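Local coordinates for protein Blo t 1 allergen (Blomia tropicalis, PDB 5JT8) that is a mite allergen and probably a papain-like cysteine protease, captured as a proenzyme with its probably inhibitory propeptide still in place, at residues M97-L106 and Q229-D239; D66-S76 and Y260-R270. All coordinates share one frame; numbering follows the deposited sequence.

How the contacts relate
From the N terminus the chain runs through helix 42-62 into the loop that holds 66-76, then passes through helix 80-88 to 97-106, which begins in the last turn of helix 94-100. Much later in the chain, segment 229-239 returns to 97-106, closing contact 1 across 122 residues; helix 237-247, strand 250-254 and helix 259-262 then lead to 260-270, which meets 66-76 and closes contact 2 across 183. Contact 1 is therefore nested inside contact 2. Their centres lie 28 Å apart and their nearest atoms about 11 Å apart, so the two are separate attachments: both join the N-terminal, probably propeptide, chain to the protease fold, at different places.

Contact 1. Residues M97-L106 and Q229-D239; sequences MKMEAAKEPL and QQLRYHSSDED. Unlike the reference sequence in segment 229-239: H234 (reference Gln).
With CG anti to the backbone N (chi1 164°) and an extended chain, Q230 lies against A101, its CG 3.7 Å from A101 CA, and reaches back to the helix end, where its NE2 makes a weak hydrogen bond to M97 O. D239 carries CG opposite its carbonyl carbon (chi1 -79°), which brings the carboxylate over L106. D239 OD2 accepts from L106 N at 3.1 Å, met from above the carboxylate plane, while OD1 bonds to Y110 OH. The L106 side chain slides past that of D239 in the opposite direction, L106 CG 3.6 Å from D239 CG; its CD1 lies against the D239 backbone, while CD2 meets L231 CD2 at 4.0 Å. Between these ends the backbones join: A102 N donates to Q230 O at 2.9 Å, almost straight (174°), and Q229 NE2 reaches the same oxygen from the opposite face. A102 O receives a CA-H...O contact from R232 CA (3.2 Å), and waters bridge A102 O to Y233 N and E104 O to R232 N. The geometry is that of an extended segment, probably propeptide, laid along a papain-like domain from strand 227-230 to the S236-capped start of helix 237-247.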
loop_
_atom_site.group_PDB
_atom_site.type_symbol
_atom_site.label_atom_id
_atom_site.label_comp_id
_atom_site.label_asym_id
_atom_site.label_seq_id
_atom_site.Cartn_x
_atom_site.Cartn_y
_atom_site.Cartn_z
ATOM N N MET A 97 9.049 7.045 -12.582
ATOM C CA MET A 97 9.381 6.687 -11.201
ATOM C C MET A 97 10.886 6.505 -10.970
ATOM O O MET A 97 11.399 6.930 -9.946
ATOM C CB MET A 97 8.635 5.417 -10.802
ATOM C CG MET A 97 7.136 5.566 -10.893
ATOM S SD MET A 97 6.230 4.078 -10.442
ATOM C CE MET A 97 6.555 4.004 -8.681
ATOM N N LYS A 98 11.597 5.891 -11.916
ATOM C CA LYS A 98 13.042 5.701 -11.755
ATOM C C LYS A 98 13.818 7.018 -11.773
ATOM O O LYS A 98 14.813 7.174 -11.059
ATOM C CB LYS A 98 13.599 4.775 -12.845
ATOM C CG LYS A 98 13.305 3.293 -12.635
ATOM C CD LYS A 98 13.531 2.527 -13.935
ATOM C CE LYS A 98 13.186 1.057 -13.786
ATOM N NZ LYS A 98 13.217 0.384 -15.124
ATOM N N MET A 99 13.362 7.963 -12.590
ATOM C CA MET A 99 14.070 9.228 -12.780
ATOM C C MET A 99 14.173 10.066 -11.497
ATOM O O MET A 99 15.132 10.807 -11.301
ATOM C CB MET A 99 13.379 10.025 -13.889
ATOM C CG MET A 99 13.936 11.412 -14.132
ATOM S SD MET A 99 13.140 12.164 -15.567
ATOM C CE MET A 99 11.418 11.766 -15.259
ATOM N N GLU A 100 13.206 9.931 -10.603
ATOM C CA GLU A 100 13.206 10.754 -9.399
ATOM C C GLU A 100 14.026 10.156 -8.231
ATOM O O GLU A 100 14.362 10.846 -7.276
ATOM C CB GLU A 100 11.760 11.005 -8.982
ATOM C CG GLU A 100 10.972 11.811 -10.028
ATOM C CD GLU A 100 11.555 13.200 -10.283
ATOM O OE1 GLU A 100 11.892 13.907 -9.300
ATOM O OE2 GLU A 100 11.709 13.564 -11.472
ATOM N N ALA A 101 14.374 8.882 -8.325
ATOM C CA ALA A 101 15.113 8.214 -7.260
ATOM C C ALA A 101 16.507 8.791 -7.014
ATOM O O ALA A 101 17.148 9.287 -7.936
ATOM C CB ALA A 101 15.227 6.736 -7.581
ATOM N N ALA A 102 16.984 8.710 -5.774
ATOM C CA ALA A 102 18.412 8.907 -5.515
ATOM C C ALA A 102 19.215 7.967 -6.427
ATOM O O ALA A 102 18.718 6.912 -6.819
ATOM C CB ALA A 102 18.746 8.651 -4.048
ATOM N N LYS A 103 20.435 8.363 -6.785
ATOM C CA LYS A 103 21.268 7.542 -7.666
ATOM C C LYS A 103 22.266 6.696 -6.875
ATOM O O LYS A 103 22.814 5.735 -7.399
ATOM C CB LYS A 103 22.020 8.423 -8.681
ATOM C CG LYS A 103 21.095 9.272 -9.544
ATOM C CD LYS A 103 19.968 8.422 -10.125
ATOM C CE LYS A 103 18.986 9.261 -10.944
ATOM N NZ LYS A 103 18.142 10.176 -10.102
ATOM N N GLU A 104 22.480 7.045 -5.611
ATOM C CA GLU A 104 23.488 6.380 -4.792
ATOM C C GLU A 104 22.862 5.727 -3.575
ATOM O O GLU A 104 21.786 6.146 -3.150
ATOM C CB GLU A 104 24.554 7.385 -4.344
ATOM C CG GLU A 104 25.389 7.928 -5.481
ATOM C CD GLU A 104 26.118 6.842 -6.223
ATOM O OE1 GLU A 104 26.650 5.921 -5.564
ATOM O OE2 GLU A 104 26.163 6.906 -7.470
ATOM N N PRO A 105 23.541 4.712 -2.993
ATOM C CA PRO A 105 23.085 4.190 -1.698
ATOM C C PRO A 105 23.279 5.248 -0.625
ATOM O O PRO A 105 23.925 6.255 -0.915
ATOM C CB PRO A 105 24.000 2.981 -1.433
ATOM C CG PRO A 105 24.806 2.791 -2.658
ATOM C CD PRO A 105 24.785 4.062 -3.448
ATOM N N LEU A 106 22.741 5.031 0.573
ATOM C CA LEU A 106 23.049 5.897 1.709
ATOM C C LEU A 106 24.543 5.923 1.979
ATOM O O LEU A 106 25.243 4.933 1.727
ATOM C CB LEU A 106 22.330 5.427 2.965
ATOM C CG LEU A 106 20.816 5.230 2.802
ATOM C CD1 LEU A 106 20.208 4.752 4.109
ATOM C CD2 LEU A 106 20.148 6.522 2.327
ATOM N N GLN A 229 11.947 11.964 0.079
ATOM C CA GLN A 229 13.076 11.497 -0.725
ATOM C C GLN A 229 12.892 10.044 -1.099
ATOM O O GLN A 229 12.658 9.200 -0.241
ATOM C CB GLN A 229 14.401 11.680 0.026
ATOM C CG GLN A 229 15.623 11.058 -0.700
ATOM C CD GLN A 229 16.025 11.829 -1.958
ATOM O OE1 GLN A 229 16.266 13.039 -1.906
ATOM N NE2 GLN A 229 16.098 11.127 -3.093
ATOM N N GLN A 230 13.001 9.759 -2.386
ATOM C CA GLN A 230 12.896 8.393 -2.875
ATOM C C GLN A 230 14.257 7.767 -2.936
ATOM O O GLN A 230 15.160 8.344 -3.539
ATOM C CB GLN A 230 12.264 8.366 -4.248
ATOM C CG GLN A 230 12.449 7.065 -4.996
ATOM C CD GLN A 230 11.492 6.962 -6.172
ATOM O OE1 GLN A 230 10.481 7.649 -6.208
ATOM N NE2 GLN A 230 11.815 6.116 -7.138
ATOM N N LEU A 231 14.411 6.601 -2.318
ATOM C CA LEU A 231 15.708 5.933 -2.283
ATOM C C LEU A 231 16.083 5.351 -3.658
ATOM O O LEU A 231 15.243 5.208 -4.556
ATOM C CB LEU A 231 15.730 4.816 -1.228
ATOM C CG LEU A 231 15.527 5.124 0.270
ATOM C CD1 LEU A 231 15.758 3.845 1.104
ATOM C CD2 LEU A 231 16.437 6.244 0.774
ATOM N N ARG A 232 17.369 5.044 -3.797
ATOM C CA ARG A 232 17.932 4.374 -4.967
ATOM C C ARG A 232 17.132 3.121 -5.341
ATOM O O ARG A 232 16.735 2.363 -4.458
ATOM C CB ARG A 232 19.392 4.021 -4.663
ATOM C CG ARG A 232 20.046 3.062 -5.614
ATOM C CD ARG A 232 21.421 2.659 -5.098
ATOM N NE ARG A 232 21.974 1.591 -5.918
ATOM C CZ ARG A 232 21.948 0.304 -5.593
ATOM N NH1 ARG A 232 21.426 -0.090 -4.440
ATOM N NH2 ARG A 232 22.468 -0.593 -6.416
ATOM N N TYR A 233 16.871 2.937 -6.636
ATOM C CA TYR A 233 16.249 1.721 -7.157
ATOM C C TYR A 233 17.038 0.508 -6.683
ATOM O O TYR A 233 18.270 0.544 -6.659
ATOM C CB TYR A 233 16.184 1.760 -8.695
ATOM C CG TYR A 233 15.395 0.616 -9.326
ATOM C CD1 TYR A 233 14.002 0.612 -9.306
ATOM C CD2 TYR A 233 16.046 -0.456 -9.953
ATOM C CE1 TYR A 233 13.270 -0.431 -9.887
ATOM C CE2 TYR A 233 15.323 -1.498 -10.535
ATOM C CZ TYR A 233 13.936 -1.481 -10.494
ATOM O OH TYR A 233 13.210 -2.508 -11.060
ATOM N N HIS A 234 16.336 -0.552 -6.284
ATOM C CA HIS A 234 16.989 -1.738 -5.716
ATOM C C HIS A 234 17.821 -1.408 -4.475
ATOM O O HIS A 234 18.939 -1.901 -4.337
ATOM C CB HIS A 234 17.916 -2.430 -6.738
ATOM C CG HIS A 234 17.214 -3.340 -7.696
ATOM N ND1 HIS A 234 15.845 -3.489 -7.726
ATOM C CD2 HIS A 234 17.702 -4.150 -8.667
ATOM C CE1 HIS A 234 15.517 -4.351 -8.674
ATOM N NE2 HIS A 234 16.626 -4.765 -9.262
ATOM N N SER A 235 17.308 -0.577 -3.584
ATOM C CA SER A 235 18.055 -0.305 -2.363
ATOM C C SER A 235 18.271 -1.586 -1.570
ATOM O O SER A 235 17.469 -2.528 -1.637
ATOM C CB SER A 235 17.331 0.735 -1.509
ATOM O OG SER A 235 17.625 2.033 -1.989
ATOM N N SER A 236 19.377 -1.631 -0.846
ATOM C CA SER A 236 19.651 -2.742 0.041
ATOM C C SER A 236 18.647 -2.750 1.191
ATOM O O SER A 236 18.093 -1.705 1.548
ATOM C CB SER A 236 21.064 -2.639 0.592
ATOM O OG SER A 236 21.174 -1.428 1.301
ATOM N N ASP A 237 18.440 -3.925 1.779
ATOM C CA ASP A 237 17.573 -4.053 2.948
ATOM C C ASP A 237 18.056 -3.119 4.056
ATOM O O ASP A 237 17.275 -2.448 4.721
ATOM C CB ASP A 237 17.564 -5.511 3.459
ATOM C CG ASP A 237 16.785 -6.460 2.548
ATOM O OD1 ASP A 237 16.179 -5.996 1.549
ATOM O OD2 ASP A 237 16.752 -7.680 2.853
ATOM N N GLU A 238 19.368 -3.119 4.255
ATOM C CA GLU A 238 20.017 -2.307 5.272
ATOM C C GLU A 238 19.715 -0.799 5.123
ATOM O O GLU A 238 19.393 -0.134 6.113
ATOM C CB GLU A 238 21.540 -2.544 5.242
ATOM C CG GLU A 238 21.989 -3.941 5.663
ATOM C CD GLU A 238 21.422 -5.078 4.786
ATOM O OE1 GLU A 238 21.535 -5.034 3.525
ATOM O OE2 GLU A 238 20.855 -6.025 5.380
ATOM N N ASP A 239 19.849 -0.266 3.915
ATOM C CA ASP A 239 19.486 1.135 3.670
ATOM C C ASP A 239 18.028 1.372 4.060
ATOM O O ASP A 239 17.697 2.338 4.753
ATOM C CB ASP A 239 19.702 1.526 2.193
ATOM C CG ASP A 239 21.154 1.812 1.873
ATOM O OD1 ASP A 239 21.979 1.593 2.765
ATOM O OD2 ASP A 239 21.479 2.236 0.733
HETATM O O HOH W 1 12.716 11.842 -4.522
HETATM O O HOH W 2 18.219 4.911 -8.548
HETATM O O HOH W 3 19.467 5.828 -1.771
HETATM O O HOH W 4 24.630 2.316 2.145
#

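Contact 2. Residues D66-S76 and Y260-R270; sequences DGVEYAINEYS and YFRNLGNGVLR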
loop_
_atom_site.group_PDB
_atom_site.type_symbol
_atom_site.label_atom_id
_atom_site.label_comp_id
_atom_site.label_asym_id
_atom_site.label_seq_id
_atom_site.Cartn_x
_atom_site.Cartn_y
_atom_site.Cartn_z
ATOM N N ASP A 66 3.628 -24.137 3.960
ATOM C CA ASP A 66 4.786 -23.451 4.534
ATOM C C ASP A 66 4.349 -22.657 5.762
ATOM O O ASP A 66 4.956 -21.641 6.109
ATOM C CB ASP A 66 5.449 -22.537 3.498
ATOM C CG ASP A 66 6.868 -22.156 3.874
ATOM O OD1 ASP A 66 7.632 -23.051 4.300
ATOM O OD2 ASP A 66 7.218 -20.957 3.745
ATOM N N GLY A 67 3.286 -23.137 6.407
ATOM C CA GLY A 67 2.694 -22.459 7.545
ATOM C C GLY A 67 2.311 -21.022 7.244
ATOM O O GLY A 67 2.655 -20.120 7.996
ATOM N N VAL A 68 1.626 -20.798 6.130
ATOM C CA VAL A 68 1.145 -19.464 5.800
ATOM C C VAL A 68 -0.339 -19.534 5.496
ATOM O O VAL A 68 -0.788 -20.395 4.743
ATOM C CB VAL A 68 1.903 -18.854 4.603
ATOM C CG1 VAL A 68 1.312 -17.513 4.234
ATOM C CG2 VAL A 68 3.406 -18.714 4.922
ATOM N N GLU A 69 -1.097 -18.640 6.111
ATOM C CA GLU A 69 -2.536 -18.594 5.926
ATOM C C GLU A 69 -2.906 -17.780 4.692
ATOM O O GLU A 69 -2.372 -16.685 4.489
ATOM C CB GLU A 69 -3.192 -17.995 7.162
ATOM C CG GLU A 69 -4.685 -17.783 7.049
ATOM C CD GLU A 69 -5.227 -16.958 8.206
ATOM O OE1 GLU A 69 -4.467 -16.122 8.743
ATOM O OE2 GLU A 69 -6.405 -17.146 8.579
ATOM N N TYR A 70 -3.797 -18.322 3.860
ATOM C CA TYR A 70 -4.384 -17.552 2.760
ATOM C C TYR A 70 -5.904 -17.522 2.895
ATOM O O TYR A 70 -6.495 -18.455 3.442
ATOM C CB TYR A 70 -3.974 -18.127 1.403
ATOM C CG TYR A 70 -2.482 -18.178 1.214
ATOM C CD1 TYR A 70 -1.778 -17.043 0.849
ATOM C CD2 TYR A 70 -1.771 -19.358 1.429
ATOM C CE1 TYR A 70 -0.413 -17.068 0.690
ATOM C CE2 TYR A 70 -0.395 -19.393 1.270
ATOM C CZ TYR A 70 0.276 -18.239 0.903
ATOM O OH TYR A 70 1.638 -18.244 0.734
ATOM N N ALA A 71 -6.539 -16.452 2.415
ATOM C CA ALA A 71 -7.990 -16.317 2.567
ATOM C C ALA A 71 -8.639 -15.372 1.558
ATOM O O ALA A 71 -8.082 -14.323 1.210
ATOM C CB ALA A 71 -8.326 -15.854 3.981
ATOM N N ILE A 72 -9.821 -15.778 1.100
ATOM C CA ILE A 72 -10.746 -14.943 0.342
ATOM C C ILE A 72 -10.879 -13.529 0.922
ATOM O O ILE A 72 -10.871 -13.346 2.141
ATOM C CB ILE A 72 -12.151 -15.599 0.321
ATOM C CG1 ILE A 72 -12.084 -16.970 -0.347
ATOM C CG2 ILE A 72 -13.174 -14.701 -0.359
ATOM C CD1 ILE A 72 -11.552 -16.917 -1.762
ATOM N N ASN A 73 -10.996 -12.532 0.050
ATOM C CA ASN A 73 -11.346 -11.190 0.480
ATOM C C ASN A 73 -12.228 -10.490 -0.549
ATOM O O ASN A 73 -12.640 -11.095 -1.549
ATOM C CB ASN A 73 -10.087 -10.367 0.736
ATOM C CG ASN A 73 -9.130 -10.405 -0.431
ATOM O OD1 ASN A 73 -9.439 -9.910 -1.522
ATOM N ND2 ASN A 73 -7.956 -10.998 -0.213
ATOM N N GLU A 74 -12.482 -9.206 -0.304
ATOM C CA GLU A 74 -13.372 -8.381 -1.126
ATOM C C GLU A 74 -13.018 -8.396 -2.617
ATOM O O GLU A 74 -13.871 -8.151 -3.472
ATOM C CB GLU A 74 -13.357 -6.934 -0.612
ATOM C CG GLU A 74 -12.007 -6.235 -0.778
ATOM C CD GLU A 74 -12.041 -4.761 -0.396
ATOM O OE1 GLU A 74 -12.678 -3.974 -1.130
ATOM O OE2 GLU A 74 -11.436 -4.391 0.637
ATOM N N TYR A 75 -11.761 -8.689 -2.920
ATOM C CA TYR A 75 -11.271 -8.630 -4.289
ATOM C C TYR A 75 -11.280 -9.984 -4.997
ATOM O O TYR A 75 -10.922 -10.069 -6.170
ATOM C CB TYR A 75 -9.848 -8.078 -4.307
ATOM C CG TYR A 75 -9.696 -6.670 -3.781
ATOM C CD1 TYR A 75 -10.382 -5.608 -4.368
ATOM C CD2 TYR A 75 -8.828 -6.392 -2.721
ATOM C CE1 TYR A 75 -10.237 -4.320 -3.899
ATOM C CE2 TYR A 75 -8.674 -5.108 -2.248
ATOM C CZ TYR A 75 -9.376 -4.074 -2.840
ATOM O OH TYR A 75 -9.216 -2.790 -2.372
ATOM N N SER A 76 -11.677 -11.034 -4.284
ATOM C CA SER A 76 -11.514 -12.413 -4.761
ATOM C C SER A 76 -12.347 -12.772 -5.990
ATOM O O SER A 76 -12.299 -13.907 -6.471
ATOM C CB SER A 76 -11.856 -13.397 -3.641
ATOM O OG SER A 76 -10.989 -13.235 -2.537
ATOM N N TYR A 260 -0.136 -14.886 -3.968
ATOM C CA TYR A 260 0.261 -15.126 -2.581
ATOM C C TYR A 260 0.097 -13.864 -1.736
ATOM O O TYR A 260 -0.439 -13.905 -0.628
ATOM C CB TYR A 260 1.710 -15.630 -2.518
ATOM C CG TYR A 260 1.910 -16.964 -3.215
ATOM C CD1 TYR A 260 2.144 -17.027 -4.585
ATOM C CD2 TYR A 260 1.852 -18.160 -2.507
ATOM C CE1 TYR A 260 2.320 -18.243 -5.230
ATOM C CE2 TYR A 260 2.018 -19.380 -3.146
ATOM C CZ TYR A 260 2.255 -19.415 -4.505
ATOM O OH TYR A 260 2.427 -20.621 -5.148
ATOM N N PHE A 261 0.560 -12.738 -2.254
ATOM C CA PHE A 261 0.402 -11.495 -1.519
ATOM C C PHE A 261 -1.075 -11.116 -1.439
ATOM O O PHE A 261 -1.569 -10.712 -0.383
ATOM C CB PHE A 261 1.201 -10.357 -2.156
ATOM C CG PHE A 261 1.139 -9.094 -1.364
ATOM C CD1 PHE A 261 1.994 -8.902 -0.281
ATOM C CD2 PHE A 261 0.187 -8.126 -1.650
ATOM C CE1 PHE A 261 1.928 -7.750 0.472
ATOM C CE2 PHE A 261 0.105 -6.978 -0.895
ATOM C CZ PHE A 261 0.980 -6.782 0.164
ATOM N N ARG A 262 -1.765 -11.256 -2.568
ATOM C CA ARG A 262 -3.198 -10.961 -2.678
ATOM C C ARG A 262 -4.035 -11.565 -1.555
ATOM O O ARG A 262 -4.863 -10.888 -0.933
ATOM C CB ARG A 262 -3.713 -11.465 -4.028
ATOM C CG ARG A 262 -5.148 -11.148 -4.348
ATOM C CD ARG A 262 -5.444 -11.520 -5.799
ATOM N NE ARG A 262 -6.866 -11.428 -6.101
ATOM C CZ ARG A 262 -7.401 -11.690 -7.288
ATOM N NH1 ARG A 262 -6.630 -12.062 -8.303
ATOM N NH2 ARG A 262 -8.712 -11.580 -7.453
ATOM N N ASN A 263 -3.804 -12.839 -1.282
ATOM C CA ASN A 263 -4.644 -13.561 -0.337
ATOM C C ASN A 263 -4.001 -13.779 1.009
ATOM O O ASN A 263 -4.511 -14.557 1.817
ATOM C CB ASN A 263 -5.043 -14.906 -0.928
ATOM C CG ASN A 263 -5.962 -14.752 -2.103
ATOM O OD1 ASN A 263 -7.153 -14.492 -1.936
ATOM N ND2 ASN A 263 -5.417 -14.895 -3.305
ATOM N N LEU A 264 -2.887 -13.087 1.248
ATOM C CA LEU A 264 -2.125 -13.258 2.483
ATOM C C LEU A 264 -2.968 -13.058 3.741
ATOM O O LEU A 264 -3.716 -12.088 3.841
ATOM C CB LEU A 264 -0.940 -12.290 2.504
ATOM C CG LEU A 264 0.060 -12.422 3.653
ATOM C CD1 LEU A 264 0.609 -13.841 3.715
ATOM C CD2 LEU A 264 1.201 -11.420 3.472
ATOM N N GLY A 265 -2.854 -13.995 4.682
ATOM C CA GLY A 265 -3.375 -13.822 6.029
ATOM C C GLY A 265 -2.217 -13.795 7.022
ATOM O O GLY A 265 -1.272 -13.024 6.857
ATOM N N ASN A 266 -2.281 -14.640 8.048
ATOM C CA ASN A 266 -1.160 -14.830 8.968
ATOM C C ASN A 266 0.014 -15.576 8.325
ATOM O O ASN A 266 -0.175 -16.349 7.379
ATOM C CB ASN A 266 -1.616 -15.600 10.212
ATOM C CG ASN A 266 -2.415 -14.740 11.179
ATOM O OD1 ASN A 266 -1.849 -13.982 11.968
ATOM N ND2 ASN A 266 -3.736 -14.870 11.136
ATOM N N GLY A 267 1.218 -15.362 8.855
ATOM C CA GLY A 267 2.395 -16.105 8.421
ATOM C C GLY A 267 3.433 -15.258 7.702
ATOM O O GLY A 267 3.193 -14.087 7.390
ATOM N N VAL A 268 4.605 -15.831 7.450
ATOM C CA VAL A 268 5.630 -15.101 6.715
ATOM C C VAL A 268 5.727 -15.621 5.289
ATOM O O VAL A 268 6.059 -16.785 5.052
ATOM C CB VAL A 268 7.016 -15.195 7.377
ATOM C CG1 VAL A 268 8.029 -14.433 6.531
ATOM C CG2 VAL A 268 6.959 -14.639 8.780
ATOM N N LEU A 269 5.412 -14.751 4.346
ATOM C CA LEU A 269 5.485 -15.083 2.937
ATOM C C LEU A 269 6.935 -15.227 2.508
ATOM O O LEU A 269 7.671 -14.239 2.444
ATOM C CB LEU A 269 4.773 -14.008 2.107
ATOM C CG LEU A 269 4.396 -14.395 0.677
ATOM C CD1 LEU A 269 3.560 -15.682 0.675
ATOM C CD2 LEU A 269 3.634 -13.257 0.008
ATOM N N ARG A 270 7.341 -16.459 2.222
ATOM C CA ARG A 270 8.695 -16.758 1.770
ATOM C C ARG A 270 8.706 -17.216 0.315
ATOM O O ARG A 270 7.704 -17.728 -0.186
ATOM C CB ARG A 270 9.338 -17.856 2.629
ATOM C CG ARG A 270 9.599 -17.501 4.076
ATOM C CD ARG A 270 10.519 -18.549 4.712
ATOM N NE ARG A 270 9.997 -19.897 4.530
ATOM C CZ ARG A 270 10.635 -21.005 4.898
ATOM N NH1 ARG A 270 11.831 -20.930 5.474
ATOM N NH2 ARG A 270 10.076 -22.189 4.692
HETATM O O HOH W 5 6.544 -19.078 6.472
HETATM O O HOH W 6 5.867 -19.038 2.354
HETATM O O HOH W 7 -6.531 -12.111 2.393
HETATM O O HOH W 8 -8.526 -11.165 -3.931
HETATM O O HOH W 9 -8.683 -13.660 -3.894
#
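Contact 2 is probably the pairing of an extended propeptide segment, 66-76, with the prosegment-binding loop of a papain-like proenzyme, 260-270. The evidence is an antiparallel bridge, with Y70 and L264 as a non-hydrogen-bonded pair: G265 N donates to E69 O at 2.7 Å and A71 N to N263 O at 2.8 Å; beyond this single bridge the register slips by one residue, E69 N bonding to N266 O rather than to G265 O. E69 also lies beside N266. Its OE1 takes N266 N at 2.7 Å on the anti side and N266 ND2 at 2.8 Å on the syn side, so two bonds grip one oxygen. Y70 puts CG opposite its carbonyl carbon (chi1 -58°), which directs the ring toward Y260 on helix 259-262: the edge of Y260 faces it in an offset edge-to-face pair (centroids 5.9 Å apart, planes at 73°), and Y70 OH touches L269 CD1. V68 CG1 packs on L264 CD1. At one end R270 forms a side-on, two-nitrogen salt bridge with D66, NH2 to OD1 at 2.6 Å and NE to OD2 at 3.1 Å, both on syn lone pairs, planes 11° apart. At the other, R262 NH2 bonds to Y75 O and M78 O. Helix 42-62 covers I72 and N263, and W58 meets the Y260 ring; beyond the loop, L269 pairs with strand 312-316 and V268 packs on strand 294-300.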